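Local coordinates for protein response regulator receiver (Brucella melitensis biovar Abortus, PDB 4G97) that probably acts as a phosphorylation-controlled response regulator whose sigma-like domain binds an anti-sigma factor, as in related PhyR proteins of the general stress response, at residues Q97-L101 and E114-V118; E48-I54 and E111-I115; R136-T140 and S161-E165. All blocks are in the same frame, centred on the assembly; numbering follows the deposited sequence.

Contact 1. Residues Q97-L101 and E114-V118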
ATOM      1  N   GLN A  97       7.676   8.090  -3.202  1.00 41.65           N
ATOM      2  CA  GLN A  97       8.373   7.514  -2.040  1.00 41.16           C
ATOM      3  C   GLN A  97       8.180   8.426  -0.829  1.00 44.47           C
ATOM      4  O   GLN A  97       7.897   7.944   0.265  1.00 42.92           O
ATOM      5  CB  GLN A  97       9.874   7.384  -2.316  1.00 42.60           C
ATOM      6  CG  GLN A  97      10.220   6.372  -3.389  1.00 52.30           C
ATOM      7  CD  GLN A  97      11.703   6.214  -3.560  1.00 62.16           C
ATOM      8  OE1 GLN A  97      12.459   6.134  -2.591  1.00 52.42           O
ATOM      9  NE2 GLN A  97      12.140   6.120  -4.806  1.00 55.03           N
ATOM     10  N   ALA A  98       8.294   9.755  -1.043  1.00 40.41           N
ATOM     11  CA  ALA A  98       8.171  10.745   0.012  1.00 39.28           C
ATOM     12  C   ALA A  98       6.772  10.730   0.620  1.00 41.55           C
ATOM     13  O   ALA A  98       6.634  10.636   1.842  1.00 41.41           O
ATOM     14  CB  ALA A  98       8.538  12.130  -0.527  1.00 40.07           C
ATOM     15  N   PHE A  99       5.733  10.753  -0.228  1.00 36.59           N
ATOM     16  CA  PHE A  99       4.343  10.730   0.228  1.00 35.75           C
ATOM     17  C   PHE A  99       4.012   9.420   0.940  1.00 36.42           C
ATOM     18  O   PHE A  99       3.330   9.439   1.980  1.00 36.46           O
ATOM     19  CB  PHE A  99       3.381  10.978  -0.951  1.00 38.35           C
ATOM     20  CG  PHE A  99       2.044  11.530  -0.514  1.00 40.41           C
ATOM     21  CD1 PHE A  99       1.837  12.902  -0.420  1.00 44.10           C
ATOM     22  CD2 PHE A  99       0.994  10.679  -0.192  1.00 42.69           C
ATOM     23  CE1 PHE A  99       0.606  13.410   0.015  1.00 44.74           C
ATOM     24  CE2 PHE A  99      -0.238  11.189   0.235  1.00 45.82           C
ATOM     25  CZ  PHE A  99      -0.425  12.550   0.327  1.00 44.01           C
ATOM     26  N   LEU A 100       4.532   8.284   0.419  1.00 30.57           N
ATOM     27  CA  LEU A 100       4.297   6.973   1.029  1.00 29.84           C
ATOM     28  C   LEU A 100       4.879   6.925   2.445  1.00 32.92           C
ATOM     29  O   LEU A 100       4.182   6.510   3.359  1.00 33.02           O
ATOM     30  CB  LEU A 100       4.821   5.811   0.163  1.00 29.99           C
ATOM     31  CG  LEU A 100       4.024   5.476  -1.132  1.00 35.73           C
ATOM     32  CD1 LEU A 100       4.656   4.319  -1.847  1.00 35.14           C
ATOM     33  CD2 LEU A 100       2.566   5.103  -0.836  1.00 39.58           C
ATOM     34  N   LEU A 101       6.108   7.422   2.634  1.00 28.89           N
ATOM     35  CA  LEU A 101       6.785   7.450   3.947  1.00 29.55           C
ATOM     36  C   LEU A 101       6.013   8.202   5.005  1.00 35.46           C
ATOM     37  O   LEU A 101       6.013   7.789   6.163  1.00 34.69           O
ATOM     38  CB  LEU A 101       8.220   8.020   3.835  1.00 29.44           C
ATOM     39  CG  LEU A 101       9.246   7.136   3.114  1.00 33.25           C
ATOM     40  CD1 LEU A 101      10.474   7.935   2.746  1.00 32.85           C
ATOM     41  CD2 LEU A 101       9.585   5.884   3.921  1.00 32.96           C
ATOM     42  N   GLU A 114      15.348  12.165   6.351  1.00 40.28           N
ATOM     43  CA  GLU A 114      16.539  11.429   6.768  1.00 39.29           C
ATOM     44  C   GLU A 114      16.572  10.072   6.037  1.00 41.89           C
ATOM     45  O   GLU A 114      17.629   9.684   5.539  1.00 40.73           O
ATOM     46  CB  GLU A 114      16.566  11.264   8.296  1.00 40.46           C
ATOM     47  CG  GLU A 114      17.842  10.591   8.783  1.00 49.81           C
ATOM     48  CD  GLU A 114      17.879  10.181  10.239  1.00 58.85           C
ATOM     49  OE1 GLU A 114      16.935  10.521  10.985  1.00 43.25           O
ATOM     50  OE2 GLU A 114      18.861   9.513  10.634  1.00 61.46           O
ATOM     51  N   ILE A 115      15.390   9.386   5.903  1.00 37.20           N
ATOM     52  CA  ILE A 115      15.287   8.124   5.150  1.00 35.29           C
ATOM     53  C   ILE A 115      15.708   8.339   3.696  1.00 39.77           C
ATOM     54  O   ILE A 115      16.465   7.524   3.154  1.00 39.33           O
ATOM     55  CB  ILE A 115      13.856   7.507   5.246  1.00 36.96           C
ATOM     56  CG1 ILE A 115      13.619   6.908   6.645  1.00 35.75           C
ATOM     57  CG2 ILE A 115      13.598   6.475   4.136  1.00 35.33           C
ATOM     58  CD1 ILE A 115      12.255   6.721   6.998  1.00 35.66           C
ATOM     59  N   LEU A 116      15.215   9.427   3.067  1.00 39.06           N
ATOM     60  CA  LEU A 116      15.520   9.715   1.662  1.00 40.95           C
ATOM     61  C   LEU A 116      16.866  10.414   1.418  1.00 47.21           C
ATOM     62  O   LEU A 116      17.282  10.508   0.265  1.00 47.02           O
ATOM     63  CB  LEU A 116      14.378  10.452   0.953  1.00 41.32           C
ATOM     64  CG  LEU A 116      13.099   9.655   0.692  1.00 46.34           C
ATOM     65  CD1 LEU A 116      12.005  10.558   0.211  1.00 46.36           C
ATOM     66  CD2 LEU A 116      13.329   8.487  -0.285  1.00 47.88           C
ATOM     67  N   GLU A 117      17.549  10.865   2.490  1.00 45.51           N
ATOM     68  CA  GLU A 117      18.877  11.517   2.432  1.00 46.63           C
ATOM     69  C   GLU A 117      18.814  12.835   1.659  1.00 53.04           C
ATOM     70  O   GLU A 117      19.579  13.050   0.717  1.00 53.37           O
ATOM     71  CB  GLU A 117      19.958  10.581   1.846  1.00 47.69           C
ATOM     72  CG  GLU A 117      20.156   9.282   2.604  1.00 56.75           C
ATOM     73  CD  GLU A 117      21.383   8.479   2.226  1.00 67.62           C
ATOM     74  OE1 GLU A 117      21.870   8.617   1.081  1.00 71.88           O
ATOM     75  OE2 GLU A 117      21.827   7.666   3.065  1.00 64.22           O
ATOM     76  N   VAL A 118      17.856  13.686   2.045  1.00 51.25           N
ATOM     77  CA  VAL A 118      17.594  15.007   1.473  1.00 52.13           C
ATOM     78  C   VAL A 118      17.396  15.963   2.637  1.00 59.53           C
ATOM     79  O   VAL A 118      17.060  15.512   3.740  1.00 59.06           O
ATOM     80  CB  VAL A 118      16.374  15.043   0.487  1.00 55.43           C
ATOM     81  CG1 VAL A 118      16.619  14.181  -0.749  1.00 55.48           C
ATOM     82  CG2 VAL A 118      15.065  14.652   1.171  1.00 54.95           C
TER
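L116 and I115 meet A98, Q97 and L101 in the helical core of the sigma-like domain, a region of the helix-turn-helix superfamily. Helix 94-104 packs here against the C-terminal end of helix 109-116. L116 carries most of the contact. With its CG beside the backbone N and anti to the carbonyl carbon (chi1 -70°), its forked end reaches helix 94-104. The two methyls then divide the work. L116 CD1 sits against A98, 3.8 Å from A98 CA, and touches its CB. CD2 turns to Q97 and lies 3.4 Å from Q97 OE1, so a methyl rests against the amide oxygen. Q97 NE2 makes a weak hydrogen bond to A92 O. At the branch point, L116 CG is 3.8 Å from L101 CD1. The same L101 methyl also meets I115, with L101 CD1 3.7 Å from I115 CG2. L101 CD2 lies a little farther from I115, near both CG2 and CD1. L101 is thus set against two successive residues of the other helix. F107, in the turn between the helices, touches both L101 and I115. F123 of helix 120-135 touches A98, and Y57 of helix 52-64 lies against L101.

Just past L116 the helix ends in a Schellman motif. E117 is its positive-phi residue (phi 63°), and V118 N bonds back to A113 O. The chain therefore turns away right after the leucine that packs. Apart from the Q97 amide oxygen, the touching groups are carbon, mostly methyls. Without polar bonds between them, the segments associate through burial and apolar fit.

Contact 2. Residues E48-I54 and E111-I115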
ATOM      1  N   GLU A  48      23.876   4.881  10.133  1.00 47.00           N
ATOM      2  CA  GLU A  48      23.821   5.458  11.470  1.00 47.14           C
ATOM      3  C   GLU A  48      22.666   6.463  11.401  1.00 50.20           C
ATOM      4  O   GLU A  48      22.758   7.465  10.698  1.00 52.67           O
ATOM      5  CB  GLU A  48      25.171   6.125  11.816  1.00 48.96           C
ATOM      6  CG  GLU A  48      25.398   6.370  13.300  1.00 67.30           C
ATOM      7  CD  GLU A  48      26.326   5.408  14.026  1.00102.83           C
ATOM      8  OE1 GLU A  48      26.237   4.182  13.777  1.00102.39           O
ATOM      9  OE2 GLU A  48      27.099   5.879  14.894  1.00 98.95           O
ATOM     10  N   ALA A  49      21.546   6.145  12.042  1.00 44.38           N
ATOM     11  CA  ALA A  49      20.346   6.986  11.990  1.00 43.78           C
ATOM     12  C   ALA A  49      19.805   7.283  13.388  1.00 45.47           C
ATOM     13  O   ALA A  49      20.355   6.772  14.359  1.00 47.50           O
ATOM     14  CB  ALA A  49      19.281   6.289  11.147  1.00 44.66           C
ATOM     15  N   SER A  50      18.721   8.075  13.488  1.00 39.28           N
ATOM     16  CA  SER A  50      18.048   8.443  14.751  1.00 38.98           C
ATOM     17  C   SER A  50      17.365   7.267  15.450  1.00 41.84           C
ATOM     18  O   SER A  50      17.162   7.308  16.671  1.00 41.85           O
ATOM     19  CB  SER A  50      17.010   9.535  14.509  1.00 42.47           C
ATOM     20  OG  SER A  50      17.390  10.337  13.406  1.00 53.81           O
ATOM     21  N   SER A  51      16.918   6.269  14.669  1.00 37.31           N
ATOM     22  CA  SER A  51      16.277   5.062  15.199  1.00 36.47           C
ATOM     23  C   SER A  51      16.572   3.878  14.289  1.00 39.43           C
ATOM     24  O   SER A  51      16.956   4.054  13.123  1.00 38.37           O
ATOM     25  CB  SER A  51      14.770   5.258  15.379  1.00 38.72           C
ATOM     26  OG  SER A  51      14.101   5.124  14.137  1.00 45.28           O
ATOM     27  N   ASP A  52      16.377   2.666  14.827  1.00 35.13           N
ATOM     28  CA  ASP A  52      16.593   1.441  14.084  1.00 34.38           C
ATOM     29  C   ASP A  52      15.645   1.370  12.863  1.00 36.01           C
ATOM     30  O   ASP A  52      16.090   0.973  11.789  1.00 34.86           O
ATOM     31  CB  ASP A  52      16.423   0.239  15.024  1.00 35.85           C
ATOM     32  CG  ASP A  52      17.477   0.159  16.128  1.00 44.30           C
ATOM     33  OD1 ASP A  52      18.650   0.530  15.867  1.00 44.47           O
ATOM     34  OD2 ASP A  52      17.148  -0.330  17.222  1.00 48.64           O
ATOM     35  N   ARG A  53      14.383   1.837  13.014  1.00 33.39           N
ATOM     36  CA  ARG A  53      13.366   1.843  11.941  1.00 33.64           C
ATOM     37  C   ARG A  53      13.805   2.719  10.783  1.00 37.33           C
ATOM     38  O   ARG A  53      13.808   2.259   9.642  1.00 36.05           O
ATOM     39  CB  ARG A  53      11.982   2.285  12.453  1.00 33.29           C
ATOM     40  CG  ARG A  53      10.832   1.833  11.525  1.00 33.22           C
ATOM     41  CD  ARG A  53       9.453   2.385  11.881  1.00 33.30           C
ATOM     42  NE  ARG A  53       8.484   2.073  10.816  1.00 41.45           N
ATOM     43  CZ  ARG A  53       7.473   2.851  10.445  1.00 53.72           C
ATOM     44  NH1 ARG A  53       7.251   4.009  11.065  1.00 38.82           N
ATOM     45  NH2 ARG A  53       6.673   2.480   9.444  1.00 29.83           N
ATOM     46  N   ILE A  54      14.217   3.977  11.088  1.00 35.31           N
ATOM     47  CA  ILE A  54      14.740   4.953  10.122  1.00 34.99           C
ATOM     48  C   ILE A  54      15.955   4.367   9.392  1.00 38.46           C
ATOM     49  O   ILE A  54      15.988   4.407   8.165  1.00 38.24           O
ATOM     50  CB  ILE A  54      14.986   6.359  10.765  1.00 37.71           C
ATOM     51  CG1 ILE A  54      13.677   6.923  11.354  1.00 38.46           C
ATOM     52  CG2 ILE A  54      15.613   7.359   9.757  1.00 37.78           C
ATOM     53  CD1 ILE A  54      13.832   8.135  12.316  1.00 42.63           C
ATOM     54  N   GLU A 111      11.958  12.646   9.658  1.00 41.64           N
ATOM     55  CA  GLU A 111      12.357  11.226   9.635  1.00 39.02           C
ATOM     56  C   GLU A 111      12.406  10.734   8.180  1.00 41.75           C
ATOM     57  O   GLU A 111      13.391  10.130   7.768  1.00 42.13           O
ATOM     58  CB  GLU A 111      11.389  10.379  10.467  1.00 39.64           C
ATOM     59  CG  GLU A 111      11.271  10.821  11.920  1.00 43.21           C
ATOM     60  CD  GLU A 111      10.220  10.110  12.756  1.00 64.33           C
ATOM     61  OE1 GLU A 111       9.110   9.840  12.240  1.00 56.55           O
ATOM     62  OE2 GLU A 111      10.492   9.876  13.955  1.00 62.15           O
ATOM     63  N   ALA A 112      11.381  11.076   7.382  1.00 38.59           N
ATOM     64  CA  ALA A 112      11.296  10.705   5.963  1.00 38.84           C
ATOM     65  C   ALA A 112      12.396  11.340   5.120  1.00 42.72           C
ATOM     66  O   ALA A 112      12.897  10.701   4.195  1.00 42.85           O
ATOM     67  CB  ALA A 112       9.927  11.063   5.416  1.00 39.38           C
ATOM     68  N   ALA A 113      12.780  12.592   5.439  1.00 41.13           N
ATOM     69  CA  ALA A 113      13.878  13.305   4.756  1.00 41.46           C
ATOM     70  C   ALA A 113      15.190  12.601   5.088  1.00 44.40           C
ATOM     71  O   ALA A 113      16.024  12.412   4.209  1.00 44.48           O
ATOM     72  CB  ALA A 113      13.934  14.755   5.216  1.00 42.01           C
ATOM     73  N   GLU A 114      15.348  12.165   6.351  1.00 40.28           N
ATOM     74  CA  GLU A 114      16.539  11.429   6.768  1.00 39.29           C
ATOM     75  C   GLU A 114      16.572  10.072   6.037  1.00 41.89           C
ATOM     76  O   GLU A 114      17.629   9.684   5.539  1.00 40.73           O
ATOM     77  CB  GLU A 114      16.566  11.264   8.296  1.00 40.46           C
ATOM     78  CG  GLU A 114      17.842  10.591   8.783  1.00 49.81           C
ATOM     79  CD  GLU A 114      17.879  10.181  10.239  1.00 58.85           C
ATOM     80  OE1 GLU A 114      16.935  10.521  10.985  1.00 43.25           O
ATOM     81  OE2 GLU A 114      18.861   9.513  10.634  1.00 61.46           O
ATOM     82  N   ILE A 115      15.390   9.386   5.903  1.00 37.20           N
ATOM     83  CA  ILE A 115      15.287   8.124   5.150  1.00 35.29           C
ATOM     84  C   ILE A 115      15.708   8.339   3.696  1.00 39.77           C
ATOM     85  O   ILE A 115      16.465   7.524   3.154  1.00 39.33           O
ATOM     86  CB  ILE A 115      13.856   7.507   5.246  1.00 36.96           C
ATOM     87  CG1 ILE A 115      13.619   6.908   6.645  1.00 35.75           C
ATOM     88  CG2 ILE A 115      13.598   6.475   4.136  1.00 35.33           C
ATOM     89  CD1 ILE A 115      12.255   6.721   6.998  1.00 35.66           C
TER
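The carboxylate of E114 is held at both oxygens by S50. The backbone N of S50 donates to E114 OE2 at 3.2 Å. This bond is bent, with an angle of 144° at the hydrogen. It uses the syn lone pair of OE2, on the side of the other oxygen. The S50 hydroxyl donates to E114 OE1, where OG to OE1 measures 2.5 Å. That length is very short and its exact value is doubtful. E114 gets there with CG anti to its own backbone N (chi1 -176°) and an extended chain beyond, which carries the acid across to the loop. A49 passes close to OE2, the oxygen that takes the S50 N bond, with A49 CA 3.2 Å from E114 OE2.

I54 packs against the same carboxylate. Its CG2 methyl is 3.6 Å from E114 OE1 and 3.7 Å from I115 CG1. Its CD1 methyl meets the aliphatic part of E111, 3.7 Å from E111 CG. I54 crosses both glutamate side chains at about a right angle. The polar end of E111 is used elsewhere, with OE1 accepting from N108 N.

S51 caps the N-terminus of helix 52-64: S51 OG accepts from I54 N at 3.3 Å. The contact joins the start of helix 52-64, in the Sigma2 region, to helix 109-116. F107 touches I54. On helix 109-116, A112 touches L101 and V102 of helix 94-104 and F123 of helix 120-135.

Contact 3. Residues R136-T140 and S161-E165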
ATOM      1  N   ARG A 136      -4.570  14.083  -7.777  1.00 49.67           N
ATOM      2  CA  ARG A 136      -5.127  14.019  -9.126  1.00 48.84           C
ATOM      3  C   ARG A 136      -5.124  12.548  -9.583  1.00 47.71           C
ATOM      4  O   ARG A 136      -4.093  11.993  -9.960  1.00 47.28           O
ATOM      5  CB  ARG A 136      -4.355  14.972 -10.064  1.00 50.85           C
ATOM      6  CG  ARG A 136      -4.760  14.928 -11.526  1.00 65.22           C
ATOM      7  CD  ARG A 136      -3.623  14.314 -12.320  1.00 79.00           C
ATOM      8  NE  ARG A 136      -3.893  14.251 -13.753  1.00 90.29           N
ATOM      9  CZ  ARG A 136      -4.584  13.287 -14.353  1.00103.82           C
ATOM     10  NH1 ARG A 136      -5.121  12.301 -13.642  1.00 91.12           N
ATOM     11  NH2 ARG A 136      -4.761  13.312 -15.664  1.00 90.41           N
ATOM     12  N   GLN A 137      -6.278  11.899  -9.445  1.00 40.63           N
ATOM     13  CA  GLN A 137      -6.438  10.487  -9.786  1.00 39.17           C
ATOM     14  C   GLN A 137      -7.509  10.364 -10.859  1.00 42.27           C
ATOM     15  O   GLN A 137      -8.451  11.152 -10.868  1.00 38.65           O
ATOM     16  CB  GLN A 137      -6.840   9.683  -8.529  1.00 39.86           C
ATOM     17  CG  GLN A 137      -5.783   9.707  -7.412  1.00 35.11           C
ATOM     18  CD  GLN A 137      -6.244   9.113  -6.102  1.00 44.59           C
ATOM     19  OE1 GLN A 137      -7.194   8.336  -6.045  1.00 36.27           O
ATOM     20  NE2 GLN A 137      -5.500   9.370  -5.022  1.00 34.22           N
ATOM     21  N   VAL A 138      -7.361   9.385 -11.774  1.00 40.64           N
ATOM     22  CA  VAL A 138      -8.359   9.119 -12.827  1.00 38.99           C
ATOM     23  C   VAL A 138      -9.616   8.608 -12.109  1.00 40.23           C
ATOM     24  O   VAL A 138      -9.518   7.669 -11.310  1.00 41.01           O
ATOM     25  CB  VAL A 138      -7.835   8.104 -13.886  1.00 42.87           C
ATOM     26  CG1 VAL A 138      -8.852   7.904 -15.003  1.00 42.19           C
ATOM     27  CG2 VAL A 138      -6.491   8.561 -14.468  1.00 43.02           C
ATOM     28  N   ALA A 139     -10.776   9.242 -12.357  1.00 34.82           N
ATOM     29  CA  ALA A 139     -12.034   8.857 -11.713  1.00 34.17           C
ATOM     30  C   ALA A 139     -12.311   7.382 -11.969  1.00 37.40           C
ATOM     31  O   ALA A 139     -12.367   6.948 -13.126  1.00 39.57           O
ATOM     32  CB  ALA A 139     -13.190   9.733 -12.207  1.00 34.57           C
ATOM     33  N   THR A 140     -12.470   6.619 -10.891  1.00 30.01           N
ATOM     34  CA  THR A 140     -12.675   5.182 -10.928  1.00 29.53           C
ATOM     35  C   THR A 140     -13.934   4.779 -10.192  1.00 34.31           C
ATOM     36  O   THR A 140     -14.294   5.377  -9.169  1.00 34.34           O
ATOM     37  CB  THR A 140     -11.378   4.468 -10.376  1.00 34.43           C
ATOM     38  OG1 THR A 140     -10.262   4.885 -11.150  1.00 34.96           O
ATOM     39  CG2 THR A 140     -11.435   2.967 -10.436  1.00 29.84           C
ATOM     40  N   SER A 161     -14.308  12.373  -2.434  1.00 32.85           N
ATOM     41  CA  SER A 161     -13.570  13.631  -2.381  1.00 33.15           C
ATOM     42  C   SER A 161     -12.476  13.658  -3.438  1.00 38.05           C
ATOM     43  O   SER A 161     -12.119  14.737  -3.904  1.00 38.45           O
ATOM     44  CB  SER A 161     -12.969  13.856  -0.996  1.00 36.72           C
ATOM     45  OG  SER A 161     -11.750  13.145  -0.833  1.00 44.45           O
ATOM     46  N   LEU A 162     -11.960  12.466  -3.825  1.00 34.24           N
ATOM     47  CA  LEU A 162     -10.931  12.279  -4.847  1.00 33.65           C
ATOM     48  C   LEU A 162     -11.530  12.205  -6.266  1.00 38.04           C
ATOM     49  O   LEU A 162     -10.784  12.112  -7.232  1.00 38.80           O
ATOM     50  CB  LEU A 162     -10.141  10.993  -4.564  1.00 33.83           C
ATOM     51  CG  LEU A 162      -9.231  10.966  -3.340  1.00 37.91           C
ATOM     52  CD1 LEU A 162      -8.846   9.541  -2.987  1.00 36.91           C
ATOM     53  CD2 LEU A 162      -7.989  11.809  -3.560  1.00 40.89           C
ATOM     54  N   GLY A 163     -12.856  12.187  -6.366  1.00 34.57           N
ATOM     55  CA  GLY A 163     -13.581  12.131  -7.632  1.00 33.91           C
ATOM     56  C   GLY A 163     -13.981  10.741  -8.076  1.00 36.72           C
ATOM     57  O   GLY A 163     -14.405  10.562  -9.213  1.00 36.49           O
ATOM     58  N   HIS A 164     -13.865   9.743  -7.191  1.00 31.98           N
ATOM     59  CA  HIS A 164     -14.218   8.378  -7.531  1.00 31.33           C
ATOM     60  C   HIS A 164     -15.678   8.110  -7.280  1.00 34.88           C
ATOM     61  O   HIS A 164     -16.359   8.903  -6.630  1.00 35.10           O
ATOM     62  CB  HIS A 164     -13.314   7.345  -6.802  1.00 31.35           C
ATOM     63  CG  HIS A 164     -11.851   7.542  -7.049  1.00 33.30           C
ATOM     64  ND1 HIS A 164     -11.316   7.475  -8.323  1.00 34.29           N
ATOM     65  CD2 HIS A 164     -10.866   7.834  -6.173  1.00 33.91           C
ATOM     66  CE1 HIS A 164     -10.033   7.756  -8.186  1.00 33.75           C
ATOM     67  NE2 HIS A 164      -9.714   7.968  -6.901  1.00 33.92           N
ATOM     68  N   GLU A 165     -16.168   7.000  -7.806  1.00 30.90           N
ATOM     69  CA  GLU A 165     -17.563   6.645  -7.632  1.00 31.70           C
ATOM     70  C   GLU A 165     -17.689   5.321  -6.883  1.00 36.82           C
ATOM     71  O   GLU A 165     -17.115   4.321  -7.301  1.00 35.78           O
ATOM     72  CB  GLU A 165     -18.264   6.561  -9.005  1.00 32.31           C
ATOM     73  CG  GLU A 165     -19.751   6.249  -8.909  1.00 41.46           C
ATOM     74  CD  GLU A 165     -20.401   5.781 -10.198  1.00 62.19           C
ATOM     75  OE1 GLU A 165     -19.781   5.936 -11.273  1.00 45.65           O
ATOM     76  OE2 GLU A 165     -21.529   5.244 -10.128  1.00 62.89           O
TER
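H164 puts its imidazole edge against the 136-140 segment and uses both ring nitrogens. Its CG lies beside the backbone N and anti to the carbonyl carbon (chi1 -56°), which brings the ring to the loop. H164 NE2 donates to Q137 OE1 at 2.7 Å, nearly straight (171°) and close to the ring plane. That donor sits somewhat tilted from the carbonyl plane of the amide. On the other side of CE1, H164 ND1 accepts from the backbone N of T140 at 2.9 Å, again near the ring plane but clearly more bent. One nitrogen gives and the other receives, which fits a neutral ring protonated on NE2. Between them, H164 CE1 faces V138 O at 3.2 Å. The two bonds and this edge contact should hold the ring against rotation.

Q137 NE2 donates in turn to I134 O, at the end of helix 120-135. The Q137 amide lies obliquely against the L162 methyls, with L162 CD1 3.7 Å from Q137 OE1. T140 OG1 bonds back to V138 O at 2.9 Å. The donor stands above the V138 carbonyl plane, and the bond spans the loop beside the ring.

These groups lie at the start of the first two strands of the receiver domain, a CheY-like fold with parallel strands in the order 2-1-3-4-5. E165 N donates to T140 O at 2.8 Å, where strand 165-170 starts to pair with strand 141-145. With helix 149-161 between them, these strands form the first beta-alpha-beta crossover, and the contact joins the residues that lead into both.

G163 has positive phi and closes a Schellman motif after helix 149-161; H164 follows directly. A139 CB packs on G163 O at 3.3 Å. Farther out, L254 of helix 243-265 touches both T140 and H164.

How the contacts relate
Contacts 1 and 2 belong to the N-terminal sigma-like part, and contact 3 lies at the border with the receiver domain. The first two have centres 10 Å apart. Both contain E114 and I115, and I115 touches in both. Helix 109-116 thus packs on helix 94-104 in contact 1 and on the start of helix 52-64 in contact 2. They touch through L101 and A112. Contact 3 is about 25 Å from contact 1 and 33 Å from contact 2, centre to centre, and comes later in the chain. Helix 120-135 leads from the first group to it. The set therefore spans the helical effector region and its junction with the receiver, which carries the predicted phosphorylation site.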